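Local atomic coordinates of membrane protein, putative (Geobacter sulfurreducens PCA, PDB entry 2QYB), a protein that is a putative membrane protein of the sodium:solute symporter family, possibly with transport and phosphatase activities, represented here by its GAF domain. Residues Q19-N27 with R50-G58. Residues are numbered along the deposited sequence; the frame is centred on the assembly and turned at random.
Sequences QIIMDDLLN and RVRSYSGKG
Three hydrogen bonds join Gln19, Asp23 and Asn27, spaced one helical turn apart, to the strand residues Arg52, Ser53 and Ser55. Gln19 NE2 donates to Arg52 O over 2.7 Å, nearly straight (N-H...O 165°) and lying in the carbonyl plane. The same NE2 also donates to Asp23 OD1 at 3.0 Å, meeting it from above the carboxylate plane, and because both acceptors lie in the amide plane, the two bonds fix the rotation of that amide. Asp23 OD1 in turn takes the hydroxyl of Ser53 on its anti side, OG to OD1 2.6 Å, and a water molecule donates to this oxygen as well. With CG swung anti to the backbone N (chi1 -170°) and a bend at chi2, Gln19 brings its amide to the strand; replacing it by alanine is likely to leave Arg52 O without this donor and Asp23 OD1 with one bond fewer. At the far end Ser55 OG meets a lone pair of Asn27 OD1 in the carbonyl plane, at 2.7 Å.

Apolar contacts run beside this polar row. Leu26 CD1 reaches Tyr54 CA at 3.3 Å, while its CB lies 3.7 Å from Ser55 CB. Selenomethionine Met22 runs alongside Arg52, CE to CB 4.1 Å; the Arg52 guanidinium continues to a salt bridge with Asp17 of the second subunit.

The axes of segments 19-27 (helix 10-32) and 50-56 (strand 49-56, outermost in this chain's antiparallel GAF sheet) approach to 7.4 Å at 25°, roughly parallel. Arg52 and Ser53 form a classic beta bulge opposite Ile40 of strand 37-43, against which Met22 and Leu26 also pack, and Met22 further touches Leu152 of helix 139-158.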
# COMPACT_ATOMS: atom_id res chain seq x y z
N GLN A 19 -6.61 5.47 1.90
CA GLN A 19 -5.35 4.71 1.77
C GLN A 19 -4.34 5.27 0.76
O GLN A 19 -3.15 5.36 1.05
CB GLN A 19 -5.70 3.29 1.37
CG GLN A 19 -4.55 2.34 1.44
CD GLN A 19 -4.06 2.08 2.89
OE1 GLN A 19 -4.81 1.56 3.74
NE2 GLN A 19 -2.79 2.44 3.15
N ILE A 20 -4.84 5.61 -0.41
CA ILE A 20 -4.05 6.12 -1.53
C ILE A 20 -3.52 7.51 -1.21
O ILE A 20 -2.37 7.82 -1.51
CB ILE A 20 -4.92 6.21 -2.83
CG1 ILE A 20 -5.34 4.80 -3.30
CG2 ILE A 20 -4.16 6.96 -3.94
CD1 ILE A 20 -6.59 4.74 -4.23
N ILE A 21 -4.36 8.33 -0.59
CA ILE A 21 -3.93 9.61 -0.09
C ILE A 21 -2.72 9.40 0.85
O ILE A 21 -1.65 10.02 0.65
CB ILE A 21 -5.10 10.37 0.59
CG1 ILE A 21 -6.05 11.00 -0.44
CG2 ILE A 21 -4.62 11.51 1.48
CD1 ILE A 21 -7.36 11.49 0.17
N MSE A 22 -2.86 8.52 1.85
CA MSE A 22 -1.79 8.30 2.85
C MSE A 22 -0.54 7.78 2.20
O MSE A 22 0.53 8.32 2.39
CB MSE A 22 -2.18 7.32 3.94
CG MSE A 22 -3.36 7.77 4.74
SE MSE A 22 -3.80 6.66 6.35
CE MSE A 22 -4.33 4.92 5.53
N ASP A 23 -0.68 6.70 1.45
CA ASP A 23 0.47 6.13 0.75
C ASP A 23 1.21 7.14 -0.13
O ASP A 23 2.42 7.12 -0.18
CB ASP A 23 0.03 4.91 -0.10
CG ASP A 23 -0.21 3.63 0.76
OD1 ASP A 23 -0.27 3.66 2.00
OD2 ASP A 23 -0.35 2.56 0.17
N ASP A 24 0.47 7.97 -0.88
CA ASP A 24 1.10 8.96 -1.79
C ASP A 24 1.84 9.99 -0.99
O ASP A 24 2.92 10.41 -1.34
CB ASP A 24 0.06 9.70 -2.69
CG ASP A 24 -0.54 8.82 -3.77
OD1 ASP A 24 -0.04 7.68 -3.97
OD2 ASP A 24 -1.53 9.28 -4.42
N LEU A 25 1.25 10.41 0.12
CA LEU A 25 1.91 11.42 0.94
C LEU A 25 3.22 10.93 1.51
O LEU A 25 4.20 11.61 1.44
CB LEU A 25 0.97 11.98 2.02
CG LEU A 25 -0.05 13.02 1.43
CD1 LEU A 25 -1.23 13.32 2.36
CD2 LEU A 25 0.63 14.33 1.01
N LEU A 26 3.25 9.72 2.05
CA LEU A 26 4.51 9.15 2.56
C LEU A 26 5.56 8.97 1.44
O LEU A 26 6.71 9.29 1.62
CB LEU A 26 4.30 7.81 3.24
CG LEU A 26 3.37 7.69 4.45
CD1 LEU A 26 3.36 6.20 5.06
CD2 LEU A 26 3.69 8.75 5.50
N ASN A 27 5.15 8.44 0.29
CA ASN A 27 6.03 8.35 -0.90
C ASN A 27 6.61 9.71 -1.28
O ASN A 27 7.78 9.82 -1.60
CB ASN A 27 5.28 7.78 -2.11
CG ASN A 27 4.81 6.28 -1.90
OD1 ASN A 27 5.36 5.51 -1.09
ND2 ASN A 27 3.82 5.87 -2.69
N ARG A 50 -2.54 0.47 14.92
CA ARG A 50 -2.35 -0.45 13.84
C ARG A 50 -1.63 0.25 12.69
O ARG A 50 -2.04 1.34 12.27
CB ARG A 50 -3.71 -0.94 13.35
CG ARG A 50 -4.55 -1.76 14.35
CD ARG A 50 -4.17 -3.22 14.46
NE ARG A 50 -3.82 -3.80 13.16
CZ ARG A 50 -4.64 -4.45 12.31
NH1 ARG A 50 -4.16 -4.88 11.14
NH2 ARG A 50 -5.93 -4.66 12.59
N VAL A 51 -0.62 -0.42 12.15
CA VAL A 51 0.00 0.01 10.88
C VAL A 51 -0.98 -0.02 9.71
O VAL A 51 -1.54 -1.09 9.34
CB VAL A 51 1.21 -0.85 10.49
CG1 VAL A 51 1.76 -0.36 9.16
CG2 VAL A 51 2.26 -0.84 11.62
N ARG A 52 -1.22 1.18 9.15
CA ARG A 52 -2.17 1.35 8.05
C ARG A 52 -1.51 1.86 6.76
O ARG A 52 -2.09 1.77 5.72
CB ARG A 52 -3.30 2.30 8.47
CG ARG A 52 -4.13 1.78 9.65
CD ARG A 52 -4.52 0.31 9.48
NE ARG A 52 -5.62 -0.08 10.33
CZ ARG A 52 -6.21 -1.27 10.30
NH1 ARG A 52 -5.80 -2.19 9.45
NH2 ARG A 52 -7.22 -1.54 11.13
N SER A 53 -0.31 2.39 6.84
CA SER A 53 0.36 2.89 5.67
C SER A 53 1.82 3.02 5.98
O SER A 53 2.19 3.27 7.09
CB SER A 53 -0.21 4.26 5.28
OG SER A 53 0.47 4.80 4.16
N TYR A 54 2.67 2.87 4.99
CA TYR A 54 4.12 2.97 5.19
C TYR A 54 4.82 3.12 3.84
O TYR A 54 4.30 2.70 2.82
CB TYR A 54 4.64 1.74 5.94
CG TYR A 54 4.68 0.54 5.09
CD1 TYR A 54 3.67 -0.43 5.15
CD2 TYR A 54 5.72 0.36 4.19
CE1 TYR A 54 3.72 -1.55 4.31
CE2 TYR A 54 5.78 -0.71 3.36
CZ TYR A 54 4.80 -1.66 3.41
OH TYR A 54 4.96 -2.71 2.56
N SER A 55 5.99 3.73 3.83
CA SER A 55 6.78 3.87 2.61
C SER A 55 8.25 3.63 2.99
O SER A 55 8.61 3.84 4.10
CB SER A 55 6.57 5.24 1.95
OG SER A 55 7.30 5.36 0.71
N GLY A 56 9.06 3.16 2.05
CA GLY A 56 10.43 2.78 2.35
C GLY A 56 10.53 1.33 2.83
O GLY A 56 9.52 0.62 2.95
N LYS A 57 11.74 0.91 3.13
CA LYS A 57 11.99 -0.47 3.56
C LYS A 57 12.33 -0.51 5.04
O LYS A 57 12.81 0.45 5.58
CB LYS A 57 13.09 -1.12 2.69
CG LYS A 57 14.22 -0.18 2.21
CD LYS A 57 15.25 -0.92 1.36
CE LYS A 57 16.68 -0.42 1.63
NZ LYS A 57 17.53 -0.47 0.40
N GLY A 58 12.03 -1.63 5.69
CA GLY A 58 12.14 -1.80 7.15
C GLY A 58 10.84 -2.16 7.88
O GLY A 58 10.86 -2.43 9.08
O HOH W 1 1.15 1.04 2.55